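Local coordinates for Arf-GAP with coiled-coil, ANK repeat and PH domain-containing protein 2 (Homo sapiens, PDB 6IF3) that acts as a GTPase-activating protein for the small GTPase ARF6 and uses its ankyrin repeats, the part described here, to bind RAB35, at residues Glu42-Thr47 and Arg74-Arg79; Pro10-Tyr15 and Val36-Ser41; Gln51-Gly56 and Thr86-Thr91. All blocks are in the same frame, centred on the assembly; numbering follows the deposited sequence.

Contact 1: residues Glu42-Thr47 and Arg74-Arg79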
ATOM      1  N   GLU A  42     -17.566  -0.328  32.774  1.00 21.98           N
ATOM      2  CA  GLU A  42     -17.853   1.066  33.101  1.00 23.70           C
ATOM      3  C   GLU A  42     -17.277   2.036  32.048  1.00 20.36           C
ATOM      4  O   GLU A  42     -17.587   3.240  32.093  1.00 23.14           O
ATOM      5  CB  GLU A  42     -17.284   1.429  34.483  1.00 26.84           C
ATOM      6  CG  GLU A  42     -18.064   0.860  35.642  1.00 37.61           C
ATOM      7  CD  GLU A  42     -19.504   1.324  35.641  1.00 54.49           C
ATOM      8  OE1 GLU A  42     -19.771   2.430  36.158  1.00 61.24           O
ATOM      9  OE2 GLU A  42     -20.373   0.583  35.130  1.00 60.68           O
ATOM     10  N   GLU A  43     -16.458   1.532  31.133  1.00 19.60           N
ATOM     11  CA  GLU A  43     -15.775   2.352  30.140  1.00 19.93           C
ATOM     12  C   GLU A  43     -15.789   1.631  28.791  1.00 19.32           C
ATOM     13  O   GLU A  43     -14.748   1.276  28.228  1.00 17.96           O
ATOM     14  CB  GLU A  43     -14.339   2.676  30.580  1.00 19.57           C
ATOM     15  CG  GLU A  43     -14.307   3.494  31.889  1.00 20.48           C
ATOM     16  CD  GLU A  43     -12.909   3.977  32.293  1.00 17.78           C
ATOM     17  OE1 GLU A  43     -12.816   4.529  33.408  1.00 20.58           O
ATOM     18  OE2 GLU A  43     -11.970   3.849  31.492  1.00 21.21           O
ATOM     19  N   ASN A  44     -17.014   1.428  28.296  1.00 21.11           N
ATOM     20  CA  ASN A  44     -17.250   0.918  26.942  1.00 20.17           C
ATOM     21  C   ASN A  44     -16.647  -0.447  26.658  1.00 19.39           C
ATOM     22  O   ASN A  44     -16.352  -0.766  25.506  1.00 18.06           O
ATOM     23  CB  ASN A  44     -16.722   1.920  25.901  1.00 21.18           C
ATOM     24  CG  ASN A  44     -17.401   3.273  26.026  1.00 32.52           C
ATOM     25  OD1 ASN A  44     -18.598   3.388  25.775  1.00 35.32           O
ATOM     26  ND2 ASN A  44     -16.640   4.295  26.419  1.00 37.22           N
ATOM     27  N   LYS A  45     -16.478  -1.256  27.699  1.00 18.02           N
ATOM     28  CA  LYS A  45     -15.836  -2.566  27.558  1.00 16.17           C
ATOM     29  C   LYS A  45     -14.461  -2.488  26.906  1.00 15.01           C
ATOM     30  O   LYS A  45     -13.971  -3.428  26.280  1.00 19.21           O
ATOM     31  CB  LYS A  45     -16.760  -3.525  26.790  1.00 20.49           C
ATOM     32  CG  LYS A  45     -18.041  -3.767  27.587  1.00 25.52           C
ATOM     33  CD  LYS A  45     -18.800  -5.000  27.137  1.00 35.98           C
ATOM     34  CE  LYS A  45     -19.926  -5.342  28.123  1.00 42.22           C
ATOM     35  NZ  LYS A  45     -19.433  -5.788  29.460  1.00 42.04           N
ATOM     36  N   ALA A  46     -13.774  -1.373  27.127  1.00 16.57           N
ATOM     37  CA  ALA A  46     -12.401  -1.292  26.668  1.00 16.01           C
ATOM     38  C   ALA A  46     -11.495  -2.222  27.489  1.00 15.53           C
ATOM     39  O   ALA A  46     -11.827  -2.630  28.614  1.00 15.63           O
ATOM     40  CB  ALA A  46     -11.884   0.179  26.737  1.00 17.68           C
ATOM     41  N   THR A  47     -10.335  -2.502  26.912  1.00 16.51           N
ATOM     42  CA  THR A  47      -9.438  -3.541  27.361  1.00 15.34           C
ATOM     43  C   THR A  47      -8.056  -2.985  27.688  1.00 16.37           C
ATOM     44  O   THR A  47      -7.732  -1.860  27.314  1.00 16.76           O
ATOM     45  CB  THR A  47      -9.236  -4.584  26.271  1.00 12.80           C
ATOM     46  OG1 THR A  47      -8.708  -3.889  25.113  1.00 13.58           O
ATOM     47  CG2 THR A  47     -10.543  -5.282  25.901  1.00 15.04           C
ATOM     48  N   ARG A  74     -12.706  -6.457  20.701  1.00 16.84           N
ATOM     49  CA  ARG A  74     -13.322  -5.148  20.483  1.00 17.16           C
ATOM     50  C   ARG A  74     -13.944  -4.541  21.720  1.00 17.29           C
ATOM     51  O   ARG A  74     -14.448  -5.271  22.607  1.00 19.45           O
ATOM     52  CB  ARG A  74     -14.433  -5.268  19.413  1.00 17.42           C
ATOM     53  CG  ARG A  74     -14.008  -5.996  18.132  1.00 16.10           C
ATOM     54  CD  ARG A  74     -15.224  -6.413  17.374  1.00 17.75           C
ATOM     55  NE  ARG A  74     -15.001  -7.210  16.169  1.00 18.20           N
ATOM     56  CZ  ARG A  74     -15.277  -6.775  14.936  1.00 19.47           C
ATOM     57  NH1 ARG A  74     -15.712  -5.536  14.781  1.00 19.25           N
ATOM     58  NH2 ARG A  74     -15.158  -7.581  13.874  1.00 18.31           N
ATOM     59  N   ASP A  75     -13.989  -3.206  21.745  1.00 18.85           N
ATOM     60  CA  ASP A  75     -14.853  -2.513  22.719  1.00 18.04           C
ATOM     61  C   ASP A  75     -16.326  -2.615  22.293  1.00 19.53           C
ATOM     62  O   ASP A  75     -16.660  -3.265  21.271  1.00 18.05           O
ATOM     63  CB  ASP A  75     -14.434  -1.047  22.920  1.00 17.34           C
ATOM     64  CG  ASP A  75     -14.539  -0.203  21.659  1.00 19.36           C
ATOM     65  OD1 ASP A  75     -15.348  -0.527  20.769  1.00 17.83           O
ATOM     66  OD2 ASP A  75     -13.833   0.843  21.599  1.00 20.53           O
ATOM     67  N   VAL A  76     -17.222  -2.003  23.073  1.00 16.86           N
ATOM     68  CA  VAL A  76     -18.636  -2.204  22.841  1.00 20.87           C
ATOM     69  C   VAL A  76     -19.128  -1.515  21.558  1.00 17.92           C
ATOM     70  O   VAL A  76     -20.211  -1.841  21.073  1.00 20.04           O
ATOM     71  CB  VAL A  76     -19.454  -1.765  24.102  1.00 21.86           C
ATOM     72  CG1 VAL A  76     -19.664  -0.267  24.172  1.00 24.38           C
ATOM     73  CG2 VAL A  76     -20.809  -2.519  24.195  1.00 21.65           C
ATOM     74  N   GLN A  77     -18.296  -0.628  20.997  1.00 18.10           N
ATOM     75  CA  GLN A  77     -18.584   0.003  19.704  1.00 23.22           C
ATOM     76  C   GLN A  77     -18.026  -0.817  18.542  1.00 21.05           C
ATOM     77  O   GLN A  77     -18.075  -0.376  17.387  1.00 20.62           O
ATOM     78  CB  GLN A  77     -18.003   1.425  19.664  1.00 22.61           C
ATOM     79  CG  GLN A  77     -18.861   2.447  20.445  1.00 24.40           C
ATOM     80  CD  GLN A  77     -18.586   2.437  21.940  1.00 29.08           C
ATOM     81  OE1 GLN A  77     -17.469   2.141  22.372  1.00 33.07           O
ATOM     82  NE2 GLN A  77     -19.613   2.773  22.741  1.00 28.27           N
ATOM     83  N   GLY A  78     -17.507  -2.001  18.869  1.00 17.23           N
ATOM     84  CA  GLY A  78     -16.962  -2.934  17.885  1.00 19.21           C
ATOM     85  C   GLY A  78     -15.576  -2.590  17.383  1.00 19.22           C
ATOM     86  O   GLY A  78     -15.152  -3.095  16.318  1.00 18.08           O
ATOM     87  N   ARG A  79     -14.860  -1.752  18.135  1.00 17.44           N
ATOM     88  CA  ARG A  79     -13.553  -1.252  17.715  1.00 16.22           C
ATOM     89  C   ARG A  79     -12.446  -1.981  18.446  1.00 15.19           C
ATOM     90  O   ARG A  79     -12.402  -1.913  19.684  1.00 17.24           O
ATOM     91  CB  ARG A  79     -13.447   0.250  17.993  1.00 17.12           C
ATOM     92  CG  ARG A  79     -14.487   1.070  17.229  1.00 18.85           C
ATOM     93  CD  ARG A  79     -14.657   2.458  17.806  1.00 21.95           C
ATOM     94  NE  ARG A  79     -15.560   3.233  16.959  1.00 22.12           N
ATOM     95  CZ  ARG A  79     -16.306   4.250  17.367  1.00 26.95           C
ATOM     96  NH1 ARG A  79     -16.284   4.623  18.645  1.00 29.60           N
ATOM     97  NH2 ARG A  79     -17.083   4.893  16.493  1.00 26.56           N
TER
HETATM   98  O   HOH W   1     -13.977  -6.069  25.200  1.00 16.40           O

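Contact 2: residues Pro10-Tyr15 and Val36-Ser41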
ATOM      1  N   PRO A  10      -7.685  -6.779  39.988  1.00 27.47           N
ATOM      2  CA  PRO A  10      -6.448  -6.868  39.223  1.00 22.01           C
ATOM      3  C   PRO A  10      -6.666  -6.496  37.756  1.00 20.02           C
ATOM      4  O   PRO A  10      -5.777  -5.902  37.163  1.00 17.66           O
ATOM      5  CB  PRO A  10      -6.023  -8.355  39.392  1.00 26.28           C
ATOM      6  CG  PRO A  10      -6.749  -8.828  40.565  1.00 34.03           C
ATOM      7  CD  PRO A  10      -8.062  -8.077  40.564  1.00 31.01           C
ATOM      8  N   GLY A  11      -7.832  -6.792  37.188  1.00 20.31           N
ATOM      9  CA  GLY A  11      -8.078  -6.408  35.804  1.00 18.89           C
ATOM     10  C   GLY A  11      -8.024  -4.893  35.659  1.00 17.22           C
ATOM     11  O   GLY A  11      -7.444  -4.373  34.686  1.00 17.60           O
ATOM     12  N   LEU A  12      -8.642  -4.183  36.589  1.00 18.62           N
ATOM     13  CA  LEU A  12      -8.651  -2.732  36.557  1.00 17.36           C
ATOM     14  C   LEU A  12      -7.248  -2.182  36.765  1.00 19.45           C
ATOM     15  O   LEU A  12      -6.856  -1.210  36.126  1.00 18.40           O
ATOM     16  CB  LEU A  12      -9.612  -2.196  37.626  1.00 19.73           C
ATOM     17  CG  LEU A  12      -9.719  -0.678  37.756  1.00 22.89           C
ATOM     18  CD1 LEU A  12     -10.128  -0.050  36.416  1.00 22.70           C
ATOM     19  CD2 LEU A  12     -10.662  -0.325  38.846  1.00 24.31           C
ATOM     20  N   GLN A  13      -6.473  -2.805  37.645  1.00 21.17           N
ATOM     21  CA  GLN A  13      -5.081  -2.370  37.817  1.00 20.75           C
ATOM     22  C   GLN A  13      -4.282  -2.518  36.534  1.00 18.43           C
ATOM     23  O   GLN A  13      -3.505  -1.636  36.174  1.00 20.18           O
ATOM     24  CB  GLN A  13      -4.421  -3.154  38.972  1.00 21.88           C
ATOM     25  CG  GLN A  13      -4.979  -2.781  40.340  1.00 31.28           C
ATOM     26  CD  GLN A  13      -4.403  -3.625  41.458  1.00 43.56           C
ATOM     27  OE1 GLN A  13      -4.000  -4.768  41.242  1.00 48.73           O
ATOM     28  NE2 GLN A  13      -4.340  -3.058  42.658  1.00 49.04           N
ATOM     29  N   LEU A  14      -4.498  -3.613  35.814  1.00 15.99           N
ATOM     30  CA  LEU A  14      -3.803  -3.857  34.562  1.00 15.95           C
ATOM     31  C   LEU A  14      -4.216  -2.835  33.521  1.00 19.25           C
ATOM     32  O   LEU A  14      -3.375  -2.321  32.783  1.00 20.38           O
ATOM     33  CB  LEU A  14      -4.090  -5.276  34.066  1.00 17.37           C
ATOM     34  CG  LEU A  14      -3.566  -5.679  32.690  1.00 14.50           C
ATOM     35  CD1 LEU A  14      -2.017  -5.639  32.719  1.00 17.61           C
ATOM     36  CD2 LEU A  14      -4.113  -7.046  32.334  1.00 17.63           C
ATOM     37  N   TYR A  15      -5.520  -2.577  33.457  1.00 18.55           N
ATOM     38  CA  TYR A  15      -6.108  -1.624  32.524  1.00 18.76           C
ATOM     39  C   TYR A  15      -5.472  -0.230  32.681  1.00 16.54           C
ATOM     40  O   TYR A  15      -5.104   0.425  31.686  1.00 19.45           O
ATOM     41  CB  TYR A  15      -7.615  -1.593  32.797  1.00 18.64           C
ATOM     42  CG  TYR A  15      -8.507  -0.651  32.024  1.00 14.40           C
ATOM     43  CD1 TYR A  15      -9.175  -1.079  30.869  1.00 15.10           C
ATOM     44  CD2 TYR A  15      -8.780   0.639  32.490  1.00 14.93           C
ATOM     45  CE1 TYR A  15     -10.057  -0.262  30.204  1.00 18.08           C
ATOM     46  CE2 TYR A  15      -9.655   1.488  31.803  1.00 17.16           C
ATOM     47  CZ  TYR A  15     -10.316   1.014  30.672  1.00 15.85           C
ATOM     48  OH  TYR A  15     -11.155   1.820  29.985  1.00 22.04           O
ATOM     49  N   VAL A  36      -5.800 -10.706  31.040  1.00 18.91           N
ATOM     50  CA  VAL A  36      -5.172  -9.828  30.071  1.00 18.10           C
ATOM     51  C   VAL A  36      -6.218  -9.263  29.076  1.00 18.85           C
ATOM     52  O   VAL A  36      -5.976  -8.223  28.443  1.00 17.13           O
ATOM     53  CB  VAL A  36      -4.045 -10.589  29.340  1.00 21.31           C
ATOM     54  CG1 VAL A  36      -4.619 -11.735  28.462  1.00 19.19           C
ATOM     55  CG2 VAL A  36      -3.133  -9.649  28.571  1.00 26.76           C
ATOM     56  N   ASN A  37      -7.373  -9.936  28.970  1.00 18.34           N
ATOM     57  CA  ASN A  37      -8.459  -9.517  28.083  1.00 17.40           C
ATOM     58  C   ASN A  37      -9.656  -8.939  28.843  1.00 18.06           C
ATOM     59  O   ASN A  37     -10.773  -8.864  28.312  1.00 20.63           O
ATOM     60  CB  ASN A  37      -8.897 -10.704  27.212  1.00 20.80           C
ATOM     61  CG  ASN A  37      -7.839 -11.096  26.214  1.00 21.24           C
ATOM     62  OD1 ASN A  37      -7.302 -10.243  25.485  1.00 19.29           O
ATOM     63  ND2 ASN A  37      -7.519 -12.387  26.165  1.00 24.43           N
ATOM     64  N   TRP A  38      -9.396  -8.503  30.074  1.00 17.98           N
ATOM     65  CA  TRP A  38     -10.423  -7.898  30.916  1.00 16.59           C
ATOM     66  C   TRP A  38     -11.113  -6.748  30.193  1.00 20.46           C
ATOM     67  O   TRP A  38     -10.454  -5.940  29.537  1.00 18.64           O
ATOM     68  CB  TRP A  38      -9.789  -7.409  32.203  1.00 17.01           C
ATOM     69  CG  TRP A  38     -10.795  -6.853  33.210  1.00 18.34           C
ATOM     70  CD1 TRP A  38     -11.624  -7.588  34.014  1.00 20.75           C
ATOM     71  CD2 TRP A  38     -11.023  -5.477  33.545  1.00 18.78           C
ATOM     72  NE1 TRP A  38     -12.359  -6.750  34.817  1.00 22.31           N
ATOM     73  CE2 TRP A  38     -12.004  -5.453  34.557  1.00 21.62           C
ATOM     74  CE3 TRP A  38     -10.488  -4.264  33.095  1.00 18.45           C
ATOM     75  CZ2 TRP A  38     -12.478  -4.261  35.118  1.00 20.52           C
ATOM     76  CZ3 TRP A  38     -10.962  -3.076  33.668  1.00 17.66           C
ATOM     77  CH2 TRP A  38     -11.933  -3.092  34.668  1.00 18.29           C
ATOM     78  N   ALA A  39     -12.435  -6.716  30.266  1.00 20.15           N
ATOM     79  CA  ALA A  39     -13.233  -5.629  29.675  1.00 18.56           C
ATOM     80  C   ALA A  39     -13.822  -4.762  30.775  1.00 22.98           C
ATOM     81  O   ALA A  39     -14.459  -5.272  31.719  1.00 25.05           O
ATOM     82  CB  ALA A  39     -14.320  -6.195  28.793  1.00 20.77           C
ATOM     83  N   ASN A  40     -13.629  -3.450  30.657  1.00 18.78           N
ATOM     84  CA  ASN A  40     -14.126  -2.509  31.657  1.00 19.42           C
ATOM     85  C   ASN A  40     -15.560  -2.142  31.326  1.00 19.31           C
ATOM     86  O   ASN A  40     -15.804  -1.346  30.422  1.00 21.32           O
ATOM     87  CB  ASN A  40     -13.242  -1.260  31.687  1.00 17.54           C
ATOM     88  CG  ASN A  40     -13.567  -0.340  32.857  1.00 18.77           C
ATOM     89  OD1 ASN A  40     -14.687  -0.321  33.379  1.00 22.00           O
ATOM     90  ND2 ASN A  40     -12.579   0.438  33.274  1.00 20.36           N
ATOM     91  N   SER A  41     -16.526  -2.728  32.043  1.00 21.54           N
ATOM     92  CA  SER A  41     -17.934  -2.501  31.746  1.00 24.17           C
ATOM     93  C   SER A  41     -18.365  -1.066  32.003  1.00 25.92           C
ATOM     94  O   SER A  41     -19.391  -0.636  31.507  1.00 31.37           O
ATOM     95  CB  SER A  41     -18.802  -3.454  32.560  1.00 36.05           C
ATOM     96  OG  SER A  41     -18.706  -3.132  33.931  1.00 43.45           O
TER

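Contact 3: residues Gln51-Gly56 and Thr86-Thr91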
ATOM      1  N   GLN A  51      -6.217   0.235  26.050  1.00 13.98           N
ATOM      2  CA  GLN A  51      -5.553   1.263  26.850  1.00 14.14           C
ATOM      3  C   GLN A  51      -4.100   1.460  26.437  1.00 14.28           C
ATOM      4  O   GLN A  51      -3.594   2.580  26.482  1.00 15.69           O
ATOM      5  CB  GLN A  51      -5.629   0.915  28.348  1.00 13.67           C
ATOM      6  CG  GLN A  51      -7.092   1.088  28.872  1.00 16.78           C
ATOM      7  CD  GLN A  51      -7.568   2.527  28.767  1.00 20.32           C
ATOM      8  OE1 GLN A  51      -6.887   3.449  29.208  1.00 23.50           O
ATOM      9  NE2 GLN A  51      -8.727   2.723  28.172  1.00 25.20           N
ATOM     10  N   ALA A  52      -3.427   0.371  26.055  1.00 16.52           N
ATOM     11  CA  ALA A  52      -2.020   0.460  25.618  1.00 14.53           C
ATOM     12  C   ALA A  52      -1.923   1.279  24.347  1.00 14.08           C
ATOM     13  O   ALA A  52      -1.004   2.098  24.175  1.00 15.63           O
ATOM     14  CB  ALA A  52      -1.435  -0.914  25.402  1.00 15.71           C
ATOM     15  N   VAL A  53      -2.904   1.093  23.474  1.00 15.18           N
ATOM     16  CA  VAL A  53      -2.943   1.864  22.221  1.00 14.28           C
ATOM     17  C   VAL A  53      -3.127   3.351  22.542  1.00 14.14           C
ATOM     18  O   VAL A  53      -2.352   4.221  22.095  1.00 16.82           O
ATOM     19  CB  VAL A  53      -4.070   1.364  21.306  1.00 13.50           C
ATOM     20  CG1 VAL A  53      -4.293   2.384  20.136  1.00 15.31           C
ATOM     21  CG2 VAL A  53      -3.728  -0.039  20.778  1.00 13.28           C
ATOM     22  N   LEU A  54      -4.134   3.655  23.350  1.00 12.70           N
ATOM     23  CA  LEU A  54      -4.417   5.049  23.711  1.00 15.63           C
ATOM     24  C   LEU A  54      -3.231   5.734  24.399  1.00 16.88           C
ATOM     25  O   LEU A  54      -3.020   6.954  24.229  1.00 18.45           O
ATOM     26  CB  LEU A  54      -5.637   5.127  24.623  1.00 15.44           C
ATOM     27  CG  LEU A  54      -6.985   4.650  24.049  1.00 19.68           C
ATOM     28  CD1 LEU A  54      -8.063   4.697  25.121  1.00 21.31           C
ATOM     29  CD2 LEU A  54      -7.414   5.479  22.860  1.00 27.30           C
ATOM     30  N   GLY A  55      -2.485   4.960  25.203  1.00 15.08           N
ATOM     31  CA  GLY A  55      -1.327   5.485  25.931  1.00 15.72           C
ATOM     32  C   GLY A  55      -0.130   5.773  25.035  1.00 16.13           C
ATOM     33  O   GLY A  55       0.796   6.506  25.414  1.00 17.59           O
ATOM     34  N   GLY A  56      -0.164   5.184  23.847  1.00 16.39           N
ATOM     35  CA  GLY A  56       0.842   5.435  22.821  1.00 16.63           C
ATOM     36  C   GLY A  56       2.119   4.608  22.799  1.00 22.54           C
ATOM     37  O   GLY A  56       2.953   4.795  21.921  1.00 22.52           O
ATOM     38  N   THR A  86      -5.240   3.082  14.316  1.00 15.15           N
ATOM     39  CA  THR A  86      -5.417   3.779  13.039  1.00 14.08           C
ATOM     40  C   THR A  86      -5.989   5.176  13.244  1.00 16.40           C
ATOM     41  O   THR A  86      -5.493   6.150  12.689  1.00 15.91           O
ATOM     42  CB  THR A  86      -6.315   2.959  12.102  1.00 12.50           C
ATOM     43  OG1 THR A  86      -5.659   1.717  11.845  1.00 15.86           O
ATOM     44  CG2 THR A  86      -6.540   3.689  10.746  1.00 13.47           C
ATOM     45  N   VAL A  87      -7.070   5.284  14.013  1.00 15.38           N
ATOM     46  CA  VAL A  87      -7.675   6.577  14.312  1.00 15.11           C
ATOM     47  C   VAL A  87      -6.668   7.553  14.938  1.00 15.68           C
ATOM     48  O   VAL A  87      -6.616   8.717  14.545  1.00 18.82           O
ATOM     49  CB  VAL A  87      -8.873   6.394  15.250  1.00 17.24           C
ATOM     50  CG1 VAL A  87      -9.369   7.742  15.769  1.00 21.48           C
ATOM     51  CG2 VAL A  87     -10.001   5.651  14.484  1.00 18.39           C
ATOM     52  N   LEU A  88      -5.821   7.062  15.851  1.00 15.63           N
ATOM     53  CA  LEU A  88      -4.884   7.966  16.538  1.00 18.90           C
ATOM     54  C   LEU A  88      -3.598   8.238  15.737  1.00 18.18           C
ATOM     55  O   LEU A  88      -2.803   9.096  16.122  1.00 20.84           O
ATOM     56  CB  LEU A  88      -4.533   7.404  17.907  1.00 18.09           C
ATOM     57  CG  LEU A  88      -5.749   7.329  18.832  1.00 19.68           C
ATOM     58  CD1 LEU A  88      -5.327   6.698  20.134  1.00 21.55           C
ATOM     59  CD2 LEU A  88      -6.345   8.703  19.113  1.00 21.60           C
ATOM     60  N   GLY A  89      -3.406   7.534  14.614  1.00 17.15           N
ATOM     61  CA  GLY A  89      -2.232   7.758  13.760  1.00 16.56           C
ATOM     62  C   GLY A  89      -0.993   7.071  14.310  1.00 18.90           C
ATOM     63  O   GLY A  89       0.135   7.458  14.010  1.00 19.79           O
ATOM     64  N   HIS A  90      -1.206   6.049  15.138  1.00 16.52           N
ATOM     65  CA  HIS A  90      -0.094   5.292  15.730  1.00 15.33           C
ATOM     66  C   HIS A  90       0.480   4.250  14.778  1.00 16.84           C
ATOM     67  O   HIS A  90       0.185   3.031  14.861  1.00 17.42           O
ATOM     68  CB  HIS A  90      -0.558   4.630  17.021  1.00 16.70           C
ATOM     69  CG  HIS A  90      -0.883   5.613  18.092  1.00 16.23           C
ATOM     70  ND1 HIS A  90      -1.419   5.245  19.313  1.00 17.81           N
ATOM     71  CD2 HIS A  90      -0.746   6.962  18.136  1.00 19.47           C
ATOM     72  CE1 HIS A  90      -1.581   6.321  20.062  1.00 18.80           C
ATOM     73  NE2 HIS A  90      -1.190   7.378  19.372  1.00 21.79           N
ATOM     74  N   THR A  91       1.314   4.738  13.864  1.00 16.47           N
ATOM     75  CA  THR A  91       1.851   3.918  12.784  1.00 16.06           C
ATOM     76  C   THR A  91       2.602   2.676  13.284  1.00 16.53           C
ATOM     77  O   THR A  91       2.425   1.571  12.750  1.00 15.29           O
ATOM     78  CB  THR A  91       2.780   4.745  11.907  1.00 19.36           C
ATOM     79  OG1 THR A  91       2.117   5.963  11.496  1.00 24.08           O
ATOM     80  CG2 THR A  91       3.152   3.957  10.667  1.00 18.32           C
TER

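Contact 1: residues Glu42-Thr47 and Arg74-Arg79
The backbones of 42-47 and 74-79 are joined by one direct hydrogen bond, V76 N to N44 O, 2.9 Å long and nearly straight at 163°. The two segments are successive finger loops of the ankyrin stack, each in the loop before the first helix of its repeat. Both N44 and K45 have positive phi, so the chain curls left-handed here and turns the N44 carbonyl onto the next finger. That oxygen also lies 3.2 Å from D75 CB. V76 is the second residue of the type I turn from D75 to G78. Its CB packs beside K45 CB at 4.2 Å, while the rest of the lysine chain leads away.

N44 and Q77 make the second bond. Q77 NE2 donates to N44 OD1 at 3.3 Å. The oxygen is in the plane of the Q77 amide, but the N-H meets it from above the N44 carbonyl plane rather than on a lone pair. The two amide planes are 73° apart. The glutamine chain folds back at chi2 (82°), which turns its amide toward N44 and sets OE1 3.6 Å from N44 CB. With an alanine here, N44 OD1 would probably lose this N-H and N44 CB the amide oxygen beside it.

D75 braces the turn from inside. Its OD1 takes R79 N at 2.9 Å, with a weaker bond from Q77 N, and its OD2 is hydrogen-bonded to NE2 of H84. A water bridges the two fingers: it donates to K45 O at 2.9 Å and to R74 O at 2.8 Å.

Contact 2: residues Pro10-Tyr15 and Val36-Ser41
G11 O accepts the helical hydrogen bond from Y15 N at 2.9 Å, and the ring carbon W38 CE3 packs 3.4 Å from the same oxygen. The indole of W38 lies against the first turn of helix 10-19, at the N-terminal end of the ankyrin stack. With chi1 at -176°, W38 CG points opposite the backbone N, which carries the indole out of the loop and onto the helix. G11 CA sits over the face of the five-membered ring, 3.9 Å from its centroid, as a CH-pi contact. A CB at G11 would collide with the indole, so only glycine lets the ring come this close. Further along the ring, L12 CB approaches W38 CH2 at 3.9 Å, the two side chains lying side by side.

Y15 takes the far edge of the indole. The edge of W38 is directed at the tyrosine face in an offset edge-to-face pair, with centroids 5.6 Å apart and planes at 83°. N40 approaches the same tyrosine face: ND2 stands 3.4 Å from Y15 CE2, toward the rim, and N40 CB makes an off-centre CH-pi contact. The polar ends are satisfied just outside the pair of segments: N40 OD1 takes the backbone N of E42, and the tyrosine hydroxyl has its partner in E43. L14 CD2 packs on V36 CA at 3.7 Å, and L14 goes on to M26 and L64 of other helices.

No hydrogen bond crosses between the two segments. The contact therefore rests on ring faces, CH groups and close fit, with the polar ends bonded to residues beyond it.

Contact 3: residues Gln51-Gly56 and Thr86-Thr91
H90 turns the edge of its imidazole onto a helix-end carbonyl, with V53 O in the ring plane. CE1 is 3.0 Å from V53 O, and ND1 is 3.1 Å from the same oxygen. V53 O accepts the hydrogen bond from G56 N, 3.0 Å away, in the last turn of helix 48-55. The histidine thus meets an oxygen that already helps to close its helix. ND1 has a hydrogen bond to Q93 in the next helix, which helps to fix the rotation of the ring.

Other atoms hold the ring in place. L88 CB stands over the centre of one face, 3.6 Å above the plane. G56 CA comes within 3.8 Å of CE1, and V53 CG1 lies 4.1 Å from ND1. H90 CG lies beside its own backbone N (chi1 -67°), and this sends the ring back across to the preceding repeat.

L88 supplies the apolar half. Its CD1 meets CD2 of L54 at 3.6 Å, the two leucines crossing at their methyl groups. Beyond L88 the helix ends in a Schellman motif at G89, whose positive phi favours glycine. G56 also has positive phi, and its backbone angles would press a CB against the preceding carbonyl.

The contact joins the ends of the first helices of ANK 1 and ANK 2. V53 also reaches Q93 and F97 of helix 91-99, and L54 reaches Y19 of helix 10-19. The C-terminal tail lies alongside: R174 bonds to G55 O and N173 to L88 O, so the two helix ends share this tail.

In the fold
From the N terminus, contact 2 comes first. It closes a loop that holds helix 23-31 by bringing the finger at 36-41 back to helix 10-19. Contact 1 opens just after it closes, so the two are in series. They also touch, with N40 N pairing with A46 O. Contact 1 closes over helices 48-55 and 58-66 and joins the fingers of ANK 1 and ANK 2. Contact 3 starts within that loop and ends beyond it, so contacts 1 and 3 cross. It ties the same two repeats at their helix ends, about 15 Å from contact 1 between centres. Y15 also lies near Q51 of contact 3.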